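Local coordinates for protein pyrrolysyl-tRNA synthetase (Desulfitobacterium hafniense, PDB 3DSQ) that probably charges its cognate tRNA with pyrrolysine in an ATP-dependent reaction, working as a homodimeric class II aminoacyl-tRNA synthetase, at residues B[6-9]-B[10-13]; B[26-29]-B[30-33]; B[76-79]-B[80-84]; B[134-137]-B[138-141]; B[190-193]-B[194-198]. One frame throughout, in Å; residues are numbered along the deposited sequence.

Contact 1: B[6-9]-B[10-13]; sequences RDPP and LSSF
P9, L10 and S11 make the bend in this N-terminal loop, and a bond back from S11 to P8 ties its two arms together. P9 lays CB beside the peptide that follows, 3.4 Å from L10 N. Its closed ring limits backbone rotation and suits an extended arm after P8, another proline. L10 then takes a left-handed helical conformation (phi 61°), which turns the chain back, so that S11 N comes 3.4 Å from P9 C. S11 OG sits beside its own backbone N, opposite the carbonyl carbon (chi1 -66°), and from there donates to P8 O at 2.6 Å. S11 OG comes from above the carbonyl plane, 53° out of it, and also brushes P8 CD at 3.8 Å. Water 1 adds a weak bond to the same carbonyl. Serine fits because its hydroxyl is small and close to the backbone; with an alanine here, P8 O would probably lose its serine donor and the two arms would be freer to move apart. Beyond the bend, S11 and S12 form a classic beta bulge opposite F36. The chemistry is that of a surface turn, probably steadied by the stiffness of two prolines and one short side-chain-to-backbone bond.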
# COMPACT_ATOMS: atom_id res chain seq x y z
N ARG B 6 -56.38 -0.19 11.01
CA ARG B 6 -55.32 -0.75 10.18
C ARG B 6 -54.09 0.14 10.06
O ARG B 6 -54.16 1.35 10.23
CB ARG B 6 -55.86 -1.09 8.79
CG ARG B 6 -56.33 0.11 7.97
CD ARG B 6 -57.11 -0.35 6.74
NE ARG B 6 -57.47 0.77 5.87
CZ ARG B 6 -56.61 1.44 5.12
NH1 ARG B 6 -55.32 1.12 5.12
NH2 ARG B 6 -57.03 2.45 4.36
N ASP B 7 -52.96 -0.50 9.75
CA ASP B 7 -51.68 0.18 9.61
C ASP B 7 -51.60 0.91 8.28
O ASP B 7 -52.37 0.63 7.35
CB ASP B 7 -50.54 -0.84 9.70
CG ASP B 7 -50.89 -2.02 10.58
OD1 ASP B 7 -51.15 -1.82 11.78
OD2 ASP B 7 -50.89 -3.16 10.06
N PRO B 8 -50.66 1.86 8.16
CA PRO B 8 -50.49 2.63 6.92
C PRO B 8 -50.18 1.70 5.74
O PRO B 8 -49.83 0.54 5.94
CB PRO B 8 -49.32 3.55 7.25
CG PRO B 8 -49.49 3.78 8.72
CD PRO B 8 -49.79 2.39 9.22
N PRO B 9 -50.31 2.21 4.51
CA PRO B 9 -50.03 1.40 3.32
C PRO B 9 -48.53 1.24 3.09
O PRO B 9 -47.75 2.16 3.35
CB PRO B 9 -50.71 2.20 2.21
CG PRO B 9 -50.49 3.61 2.66
CD PRO B 9 -50.81 3.55 4.14
N LEU B 10 -48.14 0.07 2.60
CA LEU B 10 -46.73 -0.22 2.33
C LEU B 10 -45.90 -0.11 3.61
O LEU B 10 -44.88 0.57 3.64
CB LEU B 10 -46.21 0.75 1.27
CG LEU B 10 -47.02 0.72 -0.03
CD1 LEU B 10 -46.47 1.73 -1.02
CD2 LEU B 10 -46.98 -0.68 -0.62
N SER B 11 -46.35 -0.80 4.65
CA SER B 11 -45.67 -0.79 5.94
C SER B 11 -44.57 -1.85 6.10
O SER B 11 -43.78 -1.77 7.03
CB SER B 11 -46.69 -0.97 7.07
OG SER B 11 -47.58 0.13 7.15
N SER B 12 -44.54 -2.83 5.20
CA SER B 12 -43.52 -3.88 5.28
C SER B 12 -42.24 -3.47 4.56
O SER B 12 -42.22 -3.33 3.34
CB SER B 12 -44.04 -5.19 4.68
OG SER B 12 -45.12 -5.70 5.43
N PHE B 13 -41.16 -3.29 5.33
CA PHE B 13 -39.88 -2.89 4.77
C PHE B 13 -38.87 -4.02 4.74
O PHE B 13 -39.16 -5.12 5.20
CB PHE B 13 -39.32 -1.70 5.55
CG PHE B 13 -40.25 -0.52 5.60
CD1 PHE B 13 -41.23 -0.43 6.59
CD2 PHE B 13 -40.18 0.48 4.63
CE1 PHE B 13 -42.12 0.64 6.61
CE2 PHE B 13 -41.07 1.55 4.64
CZ PHE B 13 -42.04 1.63 5.63
O HOH W 1 -49.27 -1.92 3.53

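Contact 2: B[26-29]-B[30-33]; sequences NASG and EQLE
A capping box between S28 and Q31 begins the short helix 29-32, with S28 at the N-cap. The two residues exchange bonds. Q31 N donates to S28 OG at 3.1 Å, and S28 N donates to Q31 OE1 at 2.9 Å in a nearly straight bond (170°) that lies in the amide carbonyl plane, on a lone pair. S28 OG stands between its backbone N and carbonyl carbon (chi1 60°), which turns it over the first helical turn. Q31 sets CG beside its own N and runs extended beyond, so its amide reaches back along the chain while CG passes S28 OG at 3.0 Å. Serine suits the cap because its short hydroxyl reaches a backbone N-H that the first turn cannot serve; glutamine is long enough to return the bond. Water 2 also meets S28 OG, at 2.9 Å, and reaches E30 OE1 only weakly. The regular helical bond follows, L32 N to S28 O at 2.8 Å, and a weak one from E33 N to G29 O closes the turn. On the inner side A27 CB meets L32 CD2 at 4.2 Å, two apolar groups that also pack on L22 of helix 16-24, while Q31 lies against I49 of the long helix 39-68. Just upstream N26, with positive phi, is the C-prime residue of a Schellman motif ending helix 16-24. The whole is a tight helix-to-helix corner: a Schellman C-cap passing almost at once into a capping-box N-cap.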
# COMPACT_ATOMS: atom_id res chain seq x y z
N ASN B 26 -24.82 -1.96 -3.77
CA ASN B 26 -24.95 -0.55 -4.12
C ASN B 26 -26.32 -0.13 -4.65
O ASN B 26 -26.41 0.57 -5.66
CB ASN B 26 -23.85 -0.14 -5.11
CG ASN B 26 -22.48 -0.11 -4.46
OD1 ASN B 26 -22.31 0.38 -3.34
ND2 ASN B 26 -21.48 -0.63 -5.16
N ALA B 27 -27.38 -0.56 -3.97
CA ALA B 27 -28.72 -0.19 -4.37
C ALA B 27 -28.88 1.31 -4.09
O ALA B 27 -28.07 1.90 -3.37
CB ALA B 27 -29.75 -0.98 -3.57
N SER B 28 -29.91 1.92 -4.66
CA SER B 28 -30.12 3.34 -4.44
C SER B 28 -30.82 3.58 -3.12
O SER B 28 -31.44 2.67 -2.56
CB SER B 28 -30.97 3.94 -5.58
OG SER B 28 -32.23 3.32 -5.65
N GLY B 29 -30.71 4.81 -2.62
CA GLY B 29 -31.37 5.17 -1.38
C GLY B 29 -32.87 5.00 -1.54
O GLY B 29 -33.56 4.68 -0.57
N GLU B 30 -33.37 5.20 -2.76
CA GLU B 30 -34.81 5.04 -2.99
C GLU B 30 -35.16 3.57 -2.83
O GLU B 30 -36.13 3.22 -2.15
CB GLU B 30 -35.20 5.54 -4.39
CG GLU B 30 -36.71 5.67 -4.59
CD GLU B 30 -37.08 6.27 -5.94
OE1 GLU B 30 -36.78 5.66 -6.98
OE2 GLU B 30 -37.68 7.37 -5.95
N GLN B 31 -34.38 2.70 -3.46
CA GLN B 31 -34.62 1.27 -3.35
C GLN B 31 -34.50 0.81 -1.89
O GLN B 31 -35.28 -0.03 -1.44
CB GLN B 31 -33.62 0.51 -4.21
CG GLN B 31 -33.76 0.79 -5.71
CD GLN B 31 -32.74 0.02 -6.54
OE1 GLN B 31 -31.53 0.14 -6.34
NE2 GLN B 31 -33.23 -0.77 -7.49
N LEU B 32 -33.55 1.37 -1.16
CA LEU B 32 -33.35 1.01 0.24
C LEU B 32 -34.53 1.40 1.11
O LEU B 32 -34.77 0.78 2.15
CB LEU B 32 -32.08 1.66 0.79
CG LEU B 32 -30.73 1.19 0.24
CD1 LEU B 32 -29.61 1.93 0.95
CD2 LEU B 32 -30.57 -0.32 0.45
N GLU B 33 -35.29 2.40 0.69
CA GLU B 33 -36.42 2.89 1.47
C GLU B 33 -37.79 2.40 1.01
O GLU B 33 -38.81 2.95 1.41
CB GLU B 33 -36.41 4.42 1.50
CG GLU B 33 -35.12 4.99 2.07
CD GLU B 33 -34.84 4.49 3.48
OE1 GLU B 33 -35.58 4.88 4.41
OE2 GLU B 33 -33.89 3.69 3.66
O HOH W 2 -33.96 3.84 -7.96

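Contact 3: B[76-79]-B[80-84]; sequences LEEK and LAKAL
The carboxylate of E78 is the flat group here, and K82 NZ comes to it from above the plane, 39° out of it, meeting OE2 at 2.6 Å in a salt bridge. Its other oxygen, OE1, is paired with R70, so the two oxygens serve different positive groups and the carboxylate is held against rotation. E78 carries CG opposite its backbone N (chi1 -171°) and stays extended, which leans the acid along the helix toward the lysine one turn on; K82 CE passes OE2 at 3.0 Å. A glutamate and a lysine four residues apart suit this place because both are long enough to meet beside the helix. Backbone bonds of helix 72-85 run beneath, such as L80 N to L76 O at 2.8 Å. On another side L76 CD2 presses on L80 CG at 3.4 Å, tighter than usual, and both leucines pack on L257 of helix 257-265. E78 and K82 face their counterparts in the second subunit, where the two K82 amines come close among the E78 carboxylates, E78 making a long, weak ion pair with K82 of the other subunit. A helix at the dimer interface, leading to strand 90-91 and a threonine-proline pair, is consistent with motif 1 of class II synthetases.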
# COMPACT_ATOMS: atom_id res chain seq x y z
N LEU B 76 -7.05 5.38 -8.92
CA LEU B 76 -7.09 6.68 -8.26
C LEU B 76 -5.70 7.01 -7.73
O LEU B 76 -5.20 8.13 -7.89
CB LEU B 76 -8.08 6.64 -7.10
CG LEU B 76 -8.81 7.90 -6.62
CD1 LEU B 76 -8.89 7.87 -5.11
CD2 LEU B 76 -8.11 9.15 -7.09
N GLU B 77 -5.06 6.02 -7.10
CA GLU B 77 -3.73 6.20 -6.54
C GLU B 77 -2.69 6.65 -7.56
O GLU B 77 -1.91 7.57 -7.30
CB GLU B 77 -3.26 4.91 -5.86
CG GLU B 77 -3.76 4.75 -4.44
CD GLU B 77 -3.14 3.55 -3.73
OE1 GLU B 77 -2.00 3.17 -4.08
OE2 GLU B 77 -3.79 3.00 -2.81
N GLU B 78 -2.68 6.01 -8.73
CA GLU B 78 -1.72 6.40 -9.74
C GLU B 78 -2.07 7.79 -10.28
O GLU B 78 -1.19 8.61 -10.54
CB GLU B 78 -1.69 5.39 -10.89
CG GLU B 78 -0.54 5.64 -11.87
CD GLU B 78 -0.65 4.83 -13.14
OE1 GLU B 78 -0.55 3.58 -13.06
OE2 GLU B 78 -0.84 5.43 -14.21
N LYS B 79 -3.37 8.03 -10.44
CA LYS B 79 -3.90 9.29 -10.95
C LYS B 79 -3.49 10.48 -10.08
O LYS B 79 -3.06 11.52 -10.59
CB LYS B 79 -5.43 9.21 -11.00
CG LYS B 79 -6.15 10.50 -11.41
CD LYS B 79 -5.95 10.86 -12.89
CE LYS B 79 -6.66 12.16 -13.23
NZ LYS B 79 -6.51 12.56 -14.66
N LEU B 80 -3.63 10.33 -8.77
CA LEU B 80 -3.28 11.40 -7.85
C LEU B 80 -1.78 11.63 -7.79
O LEU B 80 -1.33 12.78 -7.73
CB LEU B 80 -3.82 11.08 -6.45
CG LEU B 80 -5.34 10.92 -6.29
CD1 LEU B 80 -5.67 10.61 -4.83
CD2 LEU B 80 -6.04 12.20 -6.72
N ALA B 81 -1.00 10.56 -7.81
CA ALA B 81 0.45 10.67 -7.74
C ALA B 81 1.01 11.43 -8.94
O ALA B 81 1.80 12.37 -8.78
CB ALA B 81 1.08 9.28 -7.67
N LYS B 82 0.62 11.04 -10.15
CA LYS B 82 1.09 11.72 -11.35
C LYS B 82 0.77 13.21 -11.32
O LYS B 82 1.61 14.04 -11.64
CB LYS B 82 0.48 11.08 -12.61
CG LYS B 82 0.99 9.68 -12.87
CD LYS B 82 0.41 9.08 -14.13
CE LYS B 82 1.04 7.72 -14.41
NZ LYS B 82 0.49 7.11 -15.66
N ALA B 83 -0.45 13.54 -10.92
CA ALA B 83 -0.87 14.94 -10.85
C ALA B 83 -0.02 15.78 -9.89
O ALA B 83 0.20 16.96 -10.13
CB ALA B 83 -2.34 15.02 -10.46
N LEU B 84 0.46 15.17 -8.82
CA LEU B 84 1.28 15.91 -7.86
C LEU B 84 2.74 15.96 -8.29
O LEU B 84 3.47 16.89 -7.96
CB LEU B 84 1.14 15.29 -6.47
CG LEU B 84 -0.27 15.48 -5.89
CD1 LEU B 84 -0.42 14.73 -4.57
CD2 LEU B 84 -0.51 16.96 -5.70

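Contact 4: B[134-137]-B[138-141]; sequences NLYT and LWRE
Y136 and W139, three residues apart on helix 132-142, bring their rings together on its inner side. Y136 CD2 lies 3.6 Å from W139 CE3, and Y136 CE2 is 3.7 Å from W139 CZ3. The ring planes stand at 84°, with the centroids of the Y136 ring and the six-membered ring of W139 5.3 Å apart. Conformation explains the meeting. W139 places CG beside its own N (chi1 -84°), which swings the indole back over the preceding turn until L135 O lies 3.2 Å above one face, toward the rim; that same oxygen accepts W139 N at 2.9 Å. Y136 departs from the staggered positions (chi1 -107°), a turn that carries its ring to the indole. Both polar ends are fixed outside: Y136 OH bonds D241 while its ring stacks on W244, and W139 NE1 bonds T178. Large rings with one polar atom suit a buried side that needs both bulk and a few directed bonds. T137 turns OG1 back to P133 O, a threonine bonding to the previous turn of its own helix. R140 bends at its third torsion, so that NE makes a weak bond to water 3, itself weakly bound to Y136 O, and NH1 pairs with E245. L138 faces the other way, resting on L285 of the second subunit. This is a helix of the class II catalytic domain with L135 and W139 laid against strand 171-180, Y136 turned to the loop residues W244 and I246, and another side touching the dimer partner; in relatives the corresponding helix borders the pyrrolysine pocket, and the same is likely here.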
# COMPACT_ATOMS: atom_id res chain seq x y z
N ASN B 134 5.47 10.65 10.32
CA ASN B 134 6.52 10.26 9.39
C ASN B 134 6.93 11.39 8.46
O ASN B 134 8.10 11.52 8.13
CB ASN B 134 6.07 9.04 8.57
CG ASN B 134 6.07 7.77 9.39
OD1 ASN B 134 6.31 7.80 10.61
ND2 ASN B 134 5.81 6.64 8.74
N LEU B 135 5.96 12.20 8.03
CA LEU B 135 6.26 13.31 7.13
C LEU B 135 6.99 14.41 7.92
O LEU B 135 7.83 15.13 7.39
CB LEU B 135 4.97 13.85 6.50
CG LEU B 135 4.18 12.87 5.61
CD1 LEU B 135 2.99 13.58 4.98
CD2 LEU B 135 5.08 12.30 4.52
N TYR B 136 6.67 14.53 9.21
CA TYR B 136 7.32 15.50 10.07
C TYR B 136 8.81 15.17 10.09
O TYR B 136 9.67 16.04 9.97
CB TYR B 136 6.78 15.41 11.50
CG TYR B 136 5.87 16.54 11.91
CD1 TYR B 136 4.66 16.28 12.55
CD2 TYR B 136 6.25 17.87 11.72
CE1 TYR B 136 3.84 17.31 13.01
CE2 TYR B 136 5.44 18.92 12.17
CZ TYR B 136 4.24 18.63 12.81
OH TYR B 136 3.45 19.65 13.29
N THR B 137 9.09 13.87 10.25
CA THR B 137 10.46 13.38 10.30
C THR B 137 11.20 13.71 9.01
O THR B 137 12.30 14.27 9.04
CB THR B 137 10.45 11.85 10.56
OG1 THR B 137 9.80 11.59 11.82
CG2 THR B 137 11.87 11.29 10.62
N LEU B 138 10.59 13.39 7.87
CA LEU B 138 11.22 13.68 6.58
C LEU B 138 11.42 15.18 6.39
O LEU B 138 12.39 15.60 5.77
CB LEU B 138 10.38 13.11 5.44
CG LEU B 138 10.37 11.58 5.32
CD1 LEU B 138 9.87 11.16 3.95
CD2 LEU B 138 11.77 11.06 5.53
N TRP B 139 10.51 15.98 6.92
CA TRP B 139 10.66 17.43 6.81
C TRP B 139 11.97 17.83 7.45
O TRP B 139 12.82 18.49 6.82
CB TRP B 139 9.54 18.16 7.55
CG TRP B 139 8.28 18.34 6.77
CD1 TRP B 139 8.06 18.02 5.46
CD2 TRP B 139 7.06 18.89 7.26
NE1 TRP B 139 6.77 18.34 5.10
CE2 TRP B 139 6.14 18.87 6.19
CE3 TRP B 139 6.65 19.39 8.51
CZ2 TRP B 139 4.83 19.35 6.33
CZ3 TRP B 139 5.36 19.86 8.64
CH2 TRP B 139 4.46 19.83 7.56
N ARG B 140 12.14 17.43 8.70
CA ARG B 140 13.34 17.76 9.46
C ARG B 140 14.62 17.33 8.76
O ARG B 140 15.63 18.00 8.87
CB ARG B 140 13.29 17.11 10.85
CG ARG B 140 14.51 17.47 11.70
CD ARG B 140 14.72 16.53 12.88
NE ARG B 140 13.61 16.57 13.83
CZ ARG B 140 13.65 16.06 15.05
NH1 ARG B 140 14.76 15.47 15.49
NH2 ARG B 140 12.59 16.14 15.85
N GLU B 141 14.58 16.20 8.06
CA GLU B 141 15.77 15.71 7.35
C GLU B 141 15.98 16.44 6.03
O GLU B 141 17.09 16.90 5.74
CB GLU B 141 15.64 14.20 7.06
CG GLU B 141 15.49 13.30 8.29
CD GLU B 141 16.72 13.30 9.17
OE1 GLU B 141 17.83 13.02 8.67
OE2 GLU B 141 16.58 13.58 10.38
O HOH W 3 10.72 16.16 12.74

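Contact 5: B[190-193]-B[194-198]; sequences RLED and MARWV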
# COMPACT_ATOMS: atom_id res chain seq x y z
N ARG B 190 -2.46 28.08 -0.77
CA ARG B 190 -1.79 26.83 -1.09
C ARG B 190 -2.74 25.67 -0.82
O ARG B 190 -2.91 24.78 -1.65
CB ARG B 190 -0.54 26.63 -0.25
CG ARG B 190 0.71 27.24 -0.84
CD ARG B 190 1.04 26.66 -2.21
NE ARG B 190 2.42 26.97 -2.57
CZ ARG B 190 2.93 28.20 -2.60
NH1 ARG B 190 2.16 29.24 -2.31
NH2 ARG B 190 4.21 28.39 -2.90
N LEU B 191 -3.36 25.69 0.35
CA LEU B 191 -4.31 24.65 0.71
C LEU B 191 -5.36 24.56 -0.39
O LEU B 191 -5.76 23.46 -0.78
CB LEU B 191 -4.96 24.96 2.06
CG LEU B 191 -4.03 24.70 3.26
CD1 LEU B 191 -4.75 24.99 4.56
CD2 LEU B 191 -3.56 23.24 3.23
N GLU B 192 -5.81 25.71 -0.90
CA GLU B 192 -6.79 25.73 -1.98
C GLU B 192 -6.20 25.05 -3.21
O GLU B 192 -6.83 24.17 -3.80
CB GLU B 192 -7.18 27.16 -2.36
CG GLU B 192 -8.27 27.79 -1.52
CD GLU B 192 -8.87 29.02 -2.20
OE1 GLU B 192 -8.11 29.97 -2.51
OE2 GLU B 192 -10.10 29.03 -2.42
N ASP B 193 -5.00 25.47 -3.60
CA ASP B 193 -4.33 24.89 -4.76
C ASP B 193 -4.27 23.37 -4.65
O ASP B 193 -4.66 22.65 -5.56
CB ASP B 193 -2.90 25.43 -4.89
CG ASP B 193 -2.85 26.93 -5.11
OD1 ASP B 193 -3.73 27.47 -5.81
OD2 ASP B 193 -1.90 27.56 -4.59
N MET B 194 -3.76 22.89 -3.51
CA MET B 194 -3.64 21.46 -3.26
C MET B 194 -4.98 20.76 -3.41
O MET B 194 -5.08 19.75 -4.09
CB MET B 194 -3.09 21.22 -1.86
CG MET B 194 -1.78 21.92 -1.59
SD MET B 194 -1.14 21.55 0.05
CE MET B 194 0.40 20.81 -0.36
N ALA B 195 -6.01 21.30 -2.76
CA ALA B 195 -7.34 20.71 -2.83
C ALA B 195 -7.78 20.59 -4.29
O ALA B 195 -8.22 19.52 -4.74
CB ALA B 195 -8.32 21.57 -2.06
N ARG B 196 -7.66 21.68 -5.03
CA ARG B 196 -8.05 21.71 -6.43
C ARG B 196 -7.27 20.71 -7.27
O ARG B 196 -7.86 19.97 -8.06
CB ARG B 196 -7.89 23.13 -6.99
CG ARG B 196 -8.87 24.12 -6.38
CD ARG B 196 -8.54 25.55 -6.76
NE ARG B 196 -9.52 26.49 -6.24
CZ ARG B 196 -9.32 27.80 -6.14
NH1 ARG B 196 -8.17 28.33 -6.53
NH2 ARG B 196 -10.28 28.58 -5.65
N TRP B 197 -5.95 20.68 -7.11
CA TRP B 197 -5.12 19.74 -7.87
C TRP B 197 -5.60 18.31 -7.64
O TRP B 197 -5.76 17.53 -8.58
CB TRP B 197 -3.65 19.81 -7.45
CG TRP B 197 -2.92 21.04 -7.89
CD1 TRP B 197 -3.00 21.66 -9.11
CD2 TRP B 197 -1.95 21.77 -7.13
NE1 TRP B 197 -2.14 22.73 -9.15
CE2 TRP B 197 -1.48 22.83 -7.95
CE3 TRP B 197 -1.42 21.64 -5.83
CZ2 TRP B 197 -0.52 23.74 -7.52
CZ3 TRP B 197 -0.47 22.56 -5.40
CH2 TRP B 197 -0.02 23.60 -6.24
N VAL B 198 -5.81 17.98 -6.37
CA VAL B 198 -6.25 16.65 -5.98
C VAL B 198 -7.67 16.31 -6.44
O VAL B 198 -7.89 15.29 -7.10
CB VAL B 198 -6.16 16.48 -4.45
CG1 VAL B 198 -6.75 15.14 -4.03
CG2 VAL B 198 -4.70 16.56 -4.01
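Four regular helical bonds join 190-193 to 194-198, among them W197 N to D193 O at 2.8 Å, nearly straight at 169°. That carbonyl also lies under the indole, its D193 O 3.0 Å from the W197 ring plane and toward the rim. With CG beside its own backbone N, W197 folds its ring back over the previous turn, where D193 CB makes a CH-pi contact 3.8 Å from the centroid of the six-membered ring, 16° off the normal. A short aspartate suits the place, since its CB can meet the face while OD1 turns to a weak bond with Q189. An alanine in place of W197 would remove the ring, and D193 CB and the D193 carbonyl would probably be left uncovered on that side. One residue earlier, R196 runs extended beside E192, and R196 NH2 comes 3.3 Å from E192 OE2. The acid lies over the guanidinium face, the two planes 44° apart, so the salt bridge rests on charge and not on a directed N-H. Inward, L191 CD2 touches M194 SD at 4.3 Å, apolar chains suited to packing on the sheet. The chemistry thus divides helix 187-201 into an apolar side on the sheet and an outer side held by a loose charge pair and a tryptophan ring folded over the previous turn.

How the contacts relate
All five contacts are local and follow one another along the chain; none nests inside or crosses another, and only contact 1 closes a turn outside any helix. It meets contact 2, where F13 packs near the E33 backbone, so the N-terminal loop rests by the corner between helices 16-24 and 29-32. Contacts 3, 4 and 5 lie on three helices of the class II core, more than 30 Å from contact 2 between centres. Contacts 3 and 5 touch where L80 CD2 meets V198 O at 3.6 Å, joining helices 72-85 and 187-201 beside the main sheet. Contact 4 stands about 8 Å from contact 5 at the nearest atoms, and contacts 3 and 4 both reach the second subunit.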